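Local coordinates for protein N-formylglutamate amidohydrolase (Ralstonia eutropha, PDB 2Q7S) that binds a zinc ion and probably acts as a hydrolase of the N-formylglutamate amidohydrolase family, at residues M174-Y179 against R252-M257; D55-A60 against R262-G267; P189-V194 against G219-R224. One frame throughout, in Å; residues are numbered along the deposited sequence.

Contact 1: residues M174-Y179 against R252-M257; sequences MPNNAY and RRPLYM
Met174 and Arg252 form a parallel beta bridge where two neighbouring strands of the central mixed sheet, 166-174 and 244-252, reach their ends, and the contact is made as both chains leave the sheet. The chain turns through a type I turn from Pro175 to Ala178 on one side and a 3-10 segment, 253-255, on the other. The backbone link is the bond from Arg253 N to Met174 O, 2.8 Å long and nearly straight at 165°.

The polar side-chain link joins Asn176 and Arg252. Arg252 folds back at chi3 (63°), and this bend brings NH1 to Asn176 OD1 at 2.8 Å. The oxygen sits almost exactly in the guanidinium plane, and the amide is turned only 24° from it, so the two flat groups meet nearly coplanar. Arginine suits the place because a second nitrogen, NE, can serve Asp192 at the same time.

Van der Waals contacts accompany these bonds. Met174, a selenomethionine, runs extended beyond CG, and CE reaches the backbone of Arg252, 3.6 Å from its N. Pro254 CG rests against the amide of Asn176, the OD1 atom lying 3.6 Å away.

Arg253 mixes both kinds of contact. Its chain is straight from CG to NE and passes over the Met174 carbonyl toward the metal site, where NH2 makes a salt bridge with the zinc ligand Asp55 and NE bonds to Ser173. Beside it lies the puckered ring of Pro175, pointing the same way, whose CD covers one face of the guanidinium, 3.6 Å from NH1.

Contact 2: residues D55-A60 against R262-G267; sequences DTHVDA and RERNEG. With ZN (zinc ion), chain C.
His57 holds its CG beside the backbone N (chi1 -48°), which throws the imidazole across to the second segment, while Arg264 stays extended from CG to NE and passes over the ring at a slant. Arg264 CG packs over one face as a CH-pi contact, 3.8 Å from the ring centroid, and Thr56 CG2 covers the opposite face, so the imidazole is sandwiched between aliphatic groups. The guanidinium stands almost perpendicular to the ring, at 83°, and directs its edge at ND1.

One hydrogen bond across the contact helps set the rotation of the ring, together with the groups on its two faces: His57 NE2 donates to Arg262 O at 2.9 Å. The donor approaches nearly in line with the carbonyl, but the hydrogen bond is bent at the hydrogen (139°) and the oxygen is tilted out of the ring plane. Histidine suits the place by joining a donor to a flat surface that an arginine chain can cover. Beyond the ring, Arg264 NH2 comes near Ala60 CB, though so short an approach is doubtful.

Arg262 bends at chi2 and chi3, and its CD comes to 3.2 Å from Thr56 OG1, a hydroxyl that bonds to Glu54. Just before Thr56, Asp55 turns the other way and binds the zinc ion through OD2 at 2.1 Å; His32 and His172 are the other protein ligands.

The contact thus sets the turn leading into helix 58-61 against the short antiparallel pair of strand 257-258 and the weakly bonded strand 263-264, just ahead of helix 267-289, whose Gln272 bonds to Ala60 O.

Contact 3: residues P189-V194 against G219-R224; sequences PLADFV and GYTVAR
Phe193 and Tyr220 meet as a T-shaped pair, the edge of the phenylalanine directed at the tyrosine face, with planes at 78° and centroids 5.4 Å apart. Phe193 CE1 does the touching, 3.8 Å from Tyr220 CG and displaced toward the rim. An aromatic pair suits this place, since Leu271 of helix 267-289 also packs on both rings, while the tyrosine hydroxyl bonds to Asp274.

Asp192 and Thr221 cross obliquely, each side chain serving the other's backbone. Asp192 OD2 accepts from Thr221 N at 3.1 Å, on the anti side but well out of the carboxylate plane, and the bond is almost straight (174°). Thr221 carries OG1 between its own N and carbonyl carbon (chi1 56°), from where it accepts from Asp192 N at 2.9 Å. Asp192 OD1 pairs with Arg252.

Ala191 and Ala223 are small enough to touch through their CB atoms, 3.7 Å apart. The backbones are joined by Phe193 N to Thr221 O (3.1 Å) and Ala223 N to Phe193 O (3.0 Å). Such parallel pairing at the sheet margin, with helix 205-217 connecting the two strands, is that of a beta-alpha-beta crossover.

Overall arrangement
Contact 1 lies between the other two, its centre about 11 Å from that of each, whereas contacts 2 and 3 are about 18 Å apart between centres, with nearest atoms about 6 Å apart, and do not touch. Toward contact 2, Tyr256 OH approaches Thr56 O at 2.6 Å and Tyr256 O approaches Asn265 N at 2.7 Å, both probable hydrogen bonds. Toward contact 3, Arg252 NE meets Asp192 OD1 at 2.8 Å in a salt bridge. Along the chain the contacts are nested, 3 within 1 and 1 within 2. Their distance from zinc grows in the order 2, 1, 3: Asp55 is a ligand, the Arg253 side chain lies about 6 Å from the ion, and that of Val194 about 11 Å.

Contact 1: residues M174-Y179 against R252-M257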
loop_
_atom_site.group_PDB
_atom_site.type_symbol
_atom_site.label_atom_id
_atom_site.label_comp_id
_atom_site.label_asym_id
_atom_site.label_seq_id
_atom_site.Cartn_x
_atom_site.Cartn_y
_atom_site.Cartn_z
HETATM N N MSE A 174 2.193 -3.976 -8.466
HETATM C CA MSE A 174 1.513 -5.195 -8.776
HETATM C C MSE A 174 2.271 -5.957 -9.875
HETATM O O MSE A 174 2.929 -5.338 -10.754
HETATM C CB MSE A 174 0.074 -4.855 -9.198
HETATM C CG MSE A 174 -0.024 -3.763 -10.205
HETATM SE SE MSE A 174 -1.835 -3.455 -10.860
HETATM C CE MSE A 174 -1.132 -2.335 -12.263
ATOM N N PRO A 175 2.176 -7.297 -9.855
ATOM C CA PRO A 175 2.792 -8.111 -10.883
ATOM C C PRO A 175 2.044 -8.057 -12.195
ATOM O O PRO A 175 0.861 -7.672 -12.249
ATOM C CB PRO A 175 2.742 -9.520 -10.277
ATOM C CG PRO A 175 1.569 -9.477 -9.407
ATOM C CD PRO A 175 1.503 -8.115 -8.838
ATOM N N ASN A 176 2.727 -8.443 -13.261
ATOM C CA ASN A 176 2.156 -8.344 -14.568
ATOM C C ASN A 176 0.952 -9.278 -14.715
ATOM O O ASN A 176 -0.004 -9.007 -15.444
ATOM C CB ASN A 176 3.236 -8.643 -15.603
ATOM C CG ASN A 176 3.263 -7.635 -16.730
ATOM O OD1 ASN A 176 2.838 -6.497 -16.572
ATOM N ND2 ASN A 176 3.757 -8.054 -17.878
ATOM N N ASN A 177 0.986 -10.374 -13.977
ATOM C CA ASN A 177 -0.101 -11.323 -13.985
ATOM C C ASN A 177 -1.075 -11.133 -12.831
ATOM O O ASN A 177 -1.663 -12.095 -12.370
ATOM C CB ASN A 177 0.451 -12.758 -14.047
ATOM C CG ASN A 177 1.207 -13.164 -12.804
ATOM O OD1 ASN A 177 1.423 -12.368 -11.898
ATOM N ND2 ASN A 177 1.605 -14.423 -12.752
ATOM N N ALA A 178 -1.271 -9.897 -12.377
ATOM C CA ALA A 178 -2.232 -9.631 -11.297
ATOM C C ALA A 178 -3.647 -10.189 -11.569
ATOM O O ALA A 178 -4.326 -10.600 -10.629
ATOM C CB ALA A 178 -2.307 -8.190 -10.998
ATOM N N TYR A 179 -4.079 -10.214 -12.832
ATOM C CA TYR A 179 -5.397 -10.742 -13.202
ATOM C C TYR A 179 -5.471 -12.271 -12.973
ATOM O O TYR A 179 -6.458 -12.777 -12.454
ATOM C CB TYR A 179 -5.740 -10.428 -14.670
ATOM C CG TYR A 179 -6.300 -9.027 -14.968
ATOM C CD1 TYR A 179 -7.395 -8.519 -14.264
ATOM C CD2 TYR A 179 -5.763 -8.246 -15.980
ATOM C CE1 TYR A 179 -7.904 -7.262 -14.537
ATOM C CE2 TYR A 179 -6.277 -6.979 -16.276
ATOM C CZ TYR A 179 -7.346 -6.499 -15.558
ATOM O OH TYR A 179 -7.894 -5.272 -15.832
ATOM N N ARG A 252 2.257 -1.161 -12.145
ATOM C CA ARG A 252 2.724 -2.390 -12.799
ATOM C C ARG A 252 4.273 -2.493 -12.637
ATOM O O ARG A 252 5.051 -1.705 -13.147
ATOM C CB ARG A 252 2.320 -2.381 -14.274
ATOM C CG ARG A 252 2.305 -3.712 -15.003
ATOM C CD ARG A 252 1.577 -3.579 -16.353
ATOM N NE ARG A 252 2.228 -2.662 -17.299
ATOM C CZ ARG A 252 3.140 -3.046 -18.193
ATOM N NH1 ARG A 252 3.556 -4.303 -18.236
ATOM N NH2 ARG A 252 3.649 -2.175 -19.039
ATOM N N ARG A 253 4.699 -3.526 -11.945
ATOM C CA ARG A 253 6.084 -3.742 -11.533
ATOM C C ARG A 253 7.149 -3.707 -12.609
ATOM O O ARG A 253 8.224 -3.152 -12.342
ATOM C CB ARG A 253 6.182 -5.063 -10.732
ATOM C CG ARG A 253 5.754 -4.891 -9.290
ATOM C CD ARG A 253 5.561 -6.247 -8.604
ATOM N NE ARG A 253 4.904 -6.135 -7.309
ATOM C CZ ARG A 253 4.462 -7.207 -6.646
ATOM N NH1 ARG A 253 4.663 -8.401 -7.147
ATOM N NH2 ARG A 253 3.877 -7.072 -5.490
ATOM N N PRO A 254 6.879 -4.278 -13.823
ATOM C CA PRO A 254 7.862 -4.253 -14.914
ATOM C C PRO A 254 8.331 -2.868 -15.268
ATOM O O PRO A 254 9.452 -2.707 -15.738
ATOM C CB PRO A 254 7.133 -4.917 -16.099
ATOM C CG PRO A 254 6.169 -5.744 -15.527
ATOM C CD PRO A 254 5.687 -5.022 -14.242
ATOM N N LEU A 255 7.492 -1.879 -14.986
ATOM C CA LEU A 255 7.831 -0.470 -15.184
ATOM C C LEU A 255 9.087 -0.004 -14.451
ATOM O O LEU A 255 9.657 1.009 -14.807
ATOM C CB LEU A 255 6.670 0.420 -14.745
ATOM C CG LEU A 255 5.366 0.342 -15.549
ATOM C CD1 LEU A 255 4.380 1.336 -14.981
ATOM C CD2 LEU A 255 5.626 0.638 -16.989
ATOM N N TYR A 256 9.472 -0.681 -13.378
ATOM C CA TYR A 256 10.603 -0.216 -12.576
ATOM C C TYR A 256 11.563 -1.272 -12.047
ATOM O O TYR A 256 12.683 -0.926 -11.702
ATOM C CB TYR A 256 10.085 0.648 -11.411
ATOM C CG TYR A 256 9.386 -0.087 -10.310
ATOM C CD1 TYR A 256 8.020 -0.291 -10.353
ATOM C CD2 TYR A 256 10.089 -0.544 -9.222
ATOM C CE1 TYR A 256 7.369 -0.929 -9.308
ATOM C CE2 TYR A 256 9.476 -1.207 -8.196
ATOM C CZ TYR A 256 8.089 -1.390 -8.236
ATOM O OH TYR A 256 7.474 -2.041 -7.189
HETATM N N MSE A 257 11.155 -2.542 -12.016
HETATM C CA MSE A 257 12.011 -3.611 -11.512
HETATM C C MSE A 257 11.877 -4.874 -12.327
HETATM O O MSE A 257 10.917 -5.044 -13.106
HETATM C CB MSE A 257 11.683 -3.927 -10.054
HETATM C CG MSE A 257 10.251 -4.242 -9.857
HETATM SE SE MSE A 257 9.759 -4.856 -8.063
HETATM C CE MSE A 257 9.468 -6.738 -8.342
#

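Contact 2: residues D55-A60 against R262-G267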
loop_
_atom_site.group_PDB
_atom_site.type_symbol
_atom_site.label_atom_id
_atom_site.label_comp_id
_atom_site.label_asym_id
_atom_site.label_seq_id
_atom_site.Cartn_x
_atom_site.Cartn_y
_atom_site.Cartn_z
ATOM N N ASP A 55 5.859 -5.391 -2.569
ATOM C CA ASP A 55 5.839 -4.219 -3.429
ATOM C C ASP A 55 7.186 -3.449 -3.325
ATOM O O ASP A 55 7.226 -2.305 -2.854
ATOM C CB ASP A 55 4.735 -3.273 -3.022
ATOM C CG ASP A 55 3.395 -3.885 -3.097
ATOM O OD1 ASP A 55 3.279 -5.144 -3.218
ATOM O OD2 ASP A 55 2.474 -3.074 -2.932
ATOM N N THR A 56 8.236 -4.099 -3.810
ATOM C CA THR A 56 9.625 -3.636 -3.613
ATOM C C THR A 56 9.865 -2.252 -4.239
ATOM O O THR A 56 9.342 -1.929 -5.334
ATOM C CB THR A 56 10.636 -4.680 -4.183
ATOM O OG1 THR A 56 10.105 -5.978 -3.978
ATOM C CG2 THR A 56 12.029 -4.580 -3.549
ATOM N N HIS A 57 10.646 -1.448 -3.505
ATOM C CA HIS A 57 11.074 -0.092 -3.886
ATOM C C HIS A 57 9.974 0.975 -3.990
ATOM O O HIS A 57 10.273 2.082 -4.369
ATOM C CB HIS A 57 11.804 -0.108 -5.223
ATOM C CG HIS A 57 12.862 -1.145 -5.341
ATOM N ND1 HIS A 57 13.913 -1.233 -4.455
ATOM C CD2 HIS A 57 13.058 -2.117 -6.265
ATOM C CE1 HIS A 57 14.686 -2.255 -4.799
ATOM N NE2 HIS A 57 14.201 -2.794 -5.902
ATOM N N VAL A 58 8.717 0.632 -3.686
ATOM C CA VAL A 58 7.585 1.578 -3.880
ATOM C C VAL A 58 7.746 2.817 -3.052
ATOM O O VAL A 58 7.440 3.934 -3.478
ATOM C CB VAL A 58 6.198 0.912 -3.585
ATOM C CG1 VAL A 58 5.138 1.960 -3.360
ATOM C CG2 VAL A 58 5.852 0.026 -4.774
ATOM N N ASP A 59 8.333 2.640 -1.893
ATOM C CA ASP A 59 8.660 3.804 -1.073
ATOM C C ASP A 59 9.709 4.741 -1.692
ATOM O O ASP A 59 9.566 5.955 -1.577
ATOM C CB ASP A 59 9.008 3.378 0.340
ATOM C CG ASP A 59 10.287 2.628 0.424
ATOM O OD1 ASP A 59 10.545 1.704 -0.394
ATOM O OD2 ASP A 59 11.048 2.978 1.347
ATOM N N ALA A 60 10.723 4.188 -2.363
ATOM C CA ALA A 60 11.776 5.001 -3.040
ATOM C C ALA A 60 11.215 5.653 -4.307
ATOM O O ALA A 60 11.627 6.757 -4.663
ATOM C CB ALA A 60 13.017 4.138 -3.375
ATOM N N ARG A 262 13.971 -8.923 -8.362
ATOM C CA ARG A 262 13.395 -7.769 -7.599
ATOM C C ARG A 262 14.215 -6.479 -7.790
ATOM O O ARG A 262 14.038 -5.502 -7.051
ATOM C CB ARG A 262 13.252 -8.031 -6.096
ATOM C CG ARG A 262 12.333 -9.172 -5.609
ATOM C CD ARG A 262 10.870 -8.721 -5.430
ATOM N NE ARG A 262 10.071 -9.200 -6.551
ATOM C CZ ARG A 262 8.755 -9.089 -6.676
ATOM N NH1 ARG A 262 8.031 -8.442 -5.757
ATOM N NH2 ARG A 262 8.175 -9.576 -7.785
ATOM N N GLU A 263 15.090 -6.451 -8.775
ATOM C CA GLU A 263 16.069 -5.363 -8.860
ATOM C C GLU A 263 15.628 -4.245 -9.756
ATOM O O GLU A 263 15.080 -4.479 -10.825
ATOM C CB GLU A 263 17.406 -5.905 -9.340
ATOM C CG GLU A 263 18.017 -6.824 -8.300
ATOM C CD GLU A 263 19.493 -6.875 -8.409
ATOM O OE1 GLU A 263 19.984 -7.064 -9.548
ATOM O OE2 GLU A 263 20.152 -6.722 -7.358
ATOM N N ARG A 264 15.916 -3.021 -9.334
ATOM C CA ARG A 264 15.546 -1.844 -10.129
ATOM C C ARG A 264 16.042 -2.040 -11.548
ATOM O O ARG A 264 17.192 -2.491 -11.755
ATOM C CB ARG A 264 16.136 -0.563 -9.562
ATOM C CG ARG A 264 15.679 -0.241 -8.138
ATOM C CD ARG A 264 16.387 0.978 -7.580
ATOM N NE ARG A 264 15.944 1.214 -6.214
ATOM C CZ ARG A 264 16.046 2.352 -5.543
ATOM N NH1 ARG A 264 16.577 3.445 -6.078
ATOM N NH2 ARG A 264 15.578 2.391 -4.310
ATOM N N ASN A 265 15.176 -1.713 -12.516
ATOM C CA ASN A 265 15.553 -1.750 -13.928
ATOM C C ASN A 265 15.706 -0.351 -14.494
ATOM O O ASN A 265 15.714 0.619 -13.755
ATOM C CB ASN A 265 14.622 -2.684 -14.758
ATOM C CG ASN A 265 13.196 -2.176 -14.921
ATOM O OD1 ASN A 265 12.905 -0.989 -14.790
ATOM N ND2 ASN A 265 12.294 -3.098 -15.249
ATOM N N GLU A 266 15.890 -0.261 -15.804
ATOM C CA GLU A 266 16.129 1.001 -16.493
ATOM C C GLU A 266 14.931 1.980 -16.386
ATOM O O GLU A 266 15.111 3.198 -16.459
ATOM C CB GLU A 266 16.486 0.716 -17.957
ATOM C CG GLU A 266 15.374 -0.007 -18.734
ATOM N N GLY A 267 13.725 1.443 -16.183
ATOM C CA GLY A 267 12.533 2.243 -16.021
ATOM C C GLY A 267 12.428 2.861 -14.638
ATOM O O GLY A 267 11.667 3.827 -14.459
HETATM ZN ZN ZN C . 0.599 -3.736 -2.324
#

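Contact 3: residues P189-V194 against G219-R224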
loop_
_atom_site.group_PDB
_atom_site.type_symbol
_atom_site.label_atom_id
_atom_site.label_comp_id
_atom_site.label_asym_id
_atom_site.label_seq_id
_atom_site.Cartn_x
_atom_site.Cartn_y
_atom_site.Cartn_z
ATOM N N PRO A 189 -5.892 -5.592 -21.237
ATOM C CA PRO A 189 -4.645 -5.705 -20.469
ATOM C C PRO A 189 -4.609 -4.848 -19.211
ATOM O O PRO A 189 -5.188 -3.745 -19.153
ATOM C CB PRO A 189 -3.574 -5.222 -21.437
ATOM C CG PRO A 189 -4.289 -4.323 -22.371
ATOM C CD PRO A 189 -5.699 -4.853 -22.490
ATOM N N LEU A 190 -3.886 -5.361 -18.219
ATOM C CA LEU A 190 -3.587 -4.670 -16.996
ATOM C C LEU A 190 -2.922 -3.330 -17.295
ATOM O O LEU A 190 -2.014 -3.276 -18.123
ATOM C CB LEU A 190 -2.632 -5.534 -16.181
ATOM C CG LEU A 190 -2.385 -5.025 -14.790
ATOM C CD1 LEU A 190 -3.696 -5.040 -13.937
ATOM C CD2 LEU A 190 -1.326 -5.869 -14.110
ATOM N N ALA A 191 -3.397 -2.256 -16.634
ATOM C CA ALA A 191 -2.882 -0.913 -16.884
ATOM C C ALA A 191 -1.533 -0.762 -16.172
ATOM O O ALA A 191 -1.126 -1.591 -15.325
ATOM C CB ALA A 191 -3.871 0.134 -16.424
ATOM N N ASP A 192 -0.837 0.311 -16.520
ATOM C CA ASP A 192 0.401 0.621 -15.884
ATOM C C ASP A 192 0.148 1.116 -14.456
ATOM O O ASP A 192 0.957 0.852 -13.573
ATOM C CB ASP A 192 1.160 1.678 -16.682
ATOM C CG ASP A 192 1.609 1.191 -18.025
ATOM O OD1 ASP A 192 1.957 0.018 -18.124
ATOM O OD2 ASP A 192 1.654 2.002 -18.962
ATOM N N PHE A 193 -0.934 1.881 -14.279
ATOM C CA PHE A 193 -1.412 2.415 -12.984
ATOM C C PHE A 193 -2.846 1.993 -12.833
ATOM O O PHE A 193 -3.623 2.131 -13.779
ATOM C CB PHE A 193 -1.386 3.927 -12.962
ATOM C CG PHE A 193 -0.021 4.493 -12.757
ATOM C CD1 PHE A 193 0.864 4.592 -13.805
ATOM C CD2 PHE A 193 0.398 4.883 -11.484
ATOM C CE1 PHE A 193 2.160 5.065 -13.606
ATOM C CE2 PHE A 193 1.699 5.410 -11.297
ATOM C CZ PHE A 193 2.550 5.485 -12.346
ATOM N N VAL A 194 -3.196 1.467 -11.668
ATOM C CA VAL A 194 -4.573 1.237 -11.273
ATOM C C VAL A 194 -4.853 2.118 -10.064
ATOM O O VAL A 194 -4.050 2.155 -9.101
ATOM C CB VAL A 194 -4.894 -0.278 -10.951
ATOM C CG1 VAL A 194 -6.368 -0.476 -10.537
ATOM C CG2 VAL A 194 -4.567 -1.160 -12.166
ATOM N N GLY A 219 2.401 9.179 -20.827
ATOM C CA GLY A 219 2.427 8.006 -21.665
ATOM C C GLY A 219 2.003 6.724 -20.996
ATOM O O GLY A 219 2.082 5.673 -21.609
ATOM N N TYR A 220 1.578 6.795 -19.741
ATOM C CA TYR A 220 1.200 5.584 -18.980
ATOM C C TYR A 220 -0.275 5.288 -19.236
ATOM O O TYR A 220 -1.058 6.180 -19.513
ATOM C CB TYR A 220 1.458 5.804 -17.480
ATOM C CG TYR A 220 2.912 6.066 -17.141
ATOM C CD1 TYR A 220 3.822 5.026 -17.086
ATOM C CD2 TYR A 220 3.379 7.360 -16.952
ATOM C CE1 TYR A 220 5.142 5.262 -16.762
ATOM C CE2 TYR A 220 4.706 7.621 -16.663
ATOM C CZ TYR A 220 5.595 6.567 -16.579
ATOM O OH TYR A 220 6.936 6.764 -16.299
ATOM N N THR A 221 -0.651 4.031 -19.170
ATOM C CA THR A 221 -2.059 3.640 -19.194
ATOM C C THR A 221 -2.542 3.651 -17.756
ATOM O O THR A 221 -1.755 3.389 -16.816
ATOM C CB THR A 221 -2.238 2.254 -19.868
ATOM O OG1 THR A 221 -1.435 1.288 -19.186
ATOM C CG2 THR A 221 -1.794 2.349 -21.363
ATOM N N VAL A 222 -3.798 4.065 -17.574
ATOM C CA VAL A 222 -4.402 4.202 -16.242
ATOM C C VAL A 222 -5.790 3.542 -16.326
ATOM O O VAL A 222 -6.515 3.769 -17.292
ATOM C CB VAL A 222 -4.503 5.689 -15.771
ATOM C CG1 VAL A 222 -5.108 5.807 -14.361
ATOM C CG2 VAL A 222 -3.140 6.389 -15.833
ATOM N N ALA A 223 -6.100 2.676 -15.365
ATOM C CA ALA A 223 -7.449 2.091 -15.187
ATOM C C ALA A 223 -7.921 2.485 -13.795
ATOM O O ALA A 223 -7.101 2.583 -12.877
ATOM C CB ALA A 223 -7.424 0.521 -15.302
ATOM N N ARG A 224 -9.222 2.721 -13.641
ATOM C CA ARG A 224 -9.826 2.934 -12.323
ATOM C C ARG A 224 -10.493 1.635 -11.920
ATOM O O ARG A 224 -11.181 1.023 -12.731
ATOM C CB ARG A 224 -10.891 4.037 -12.376
ATOM C CG ARG A 224 -10.311 5.403 -12.740
ATOM C CD ARG A 224 -11.339 6.525 -12.534
ATOM N NE ARG A 224 -10.884 7.781 -13.140
ATOM C CZ ARG A 224 -11.341 8.978 -12.803
ATOM N NH1 ARG A 224 -12.260 9.109 -11.851
ATOM N NH2 ARG A 224 -10.843 10.061 -13.382
#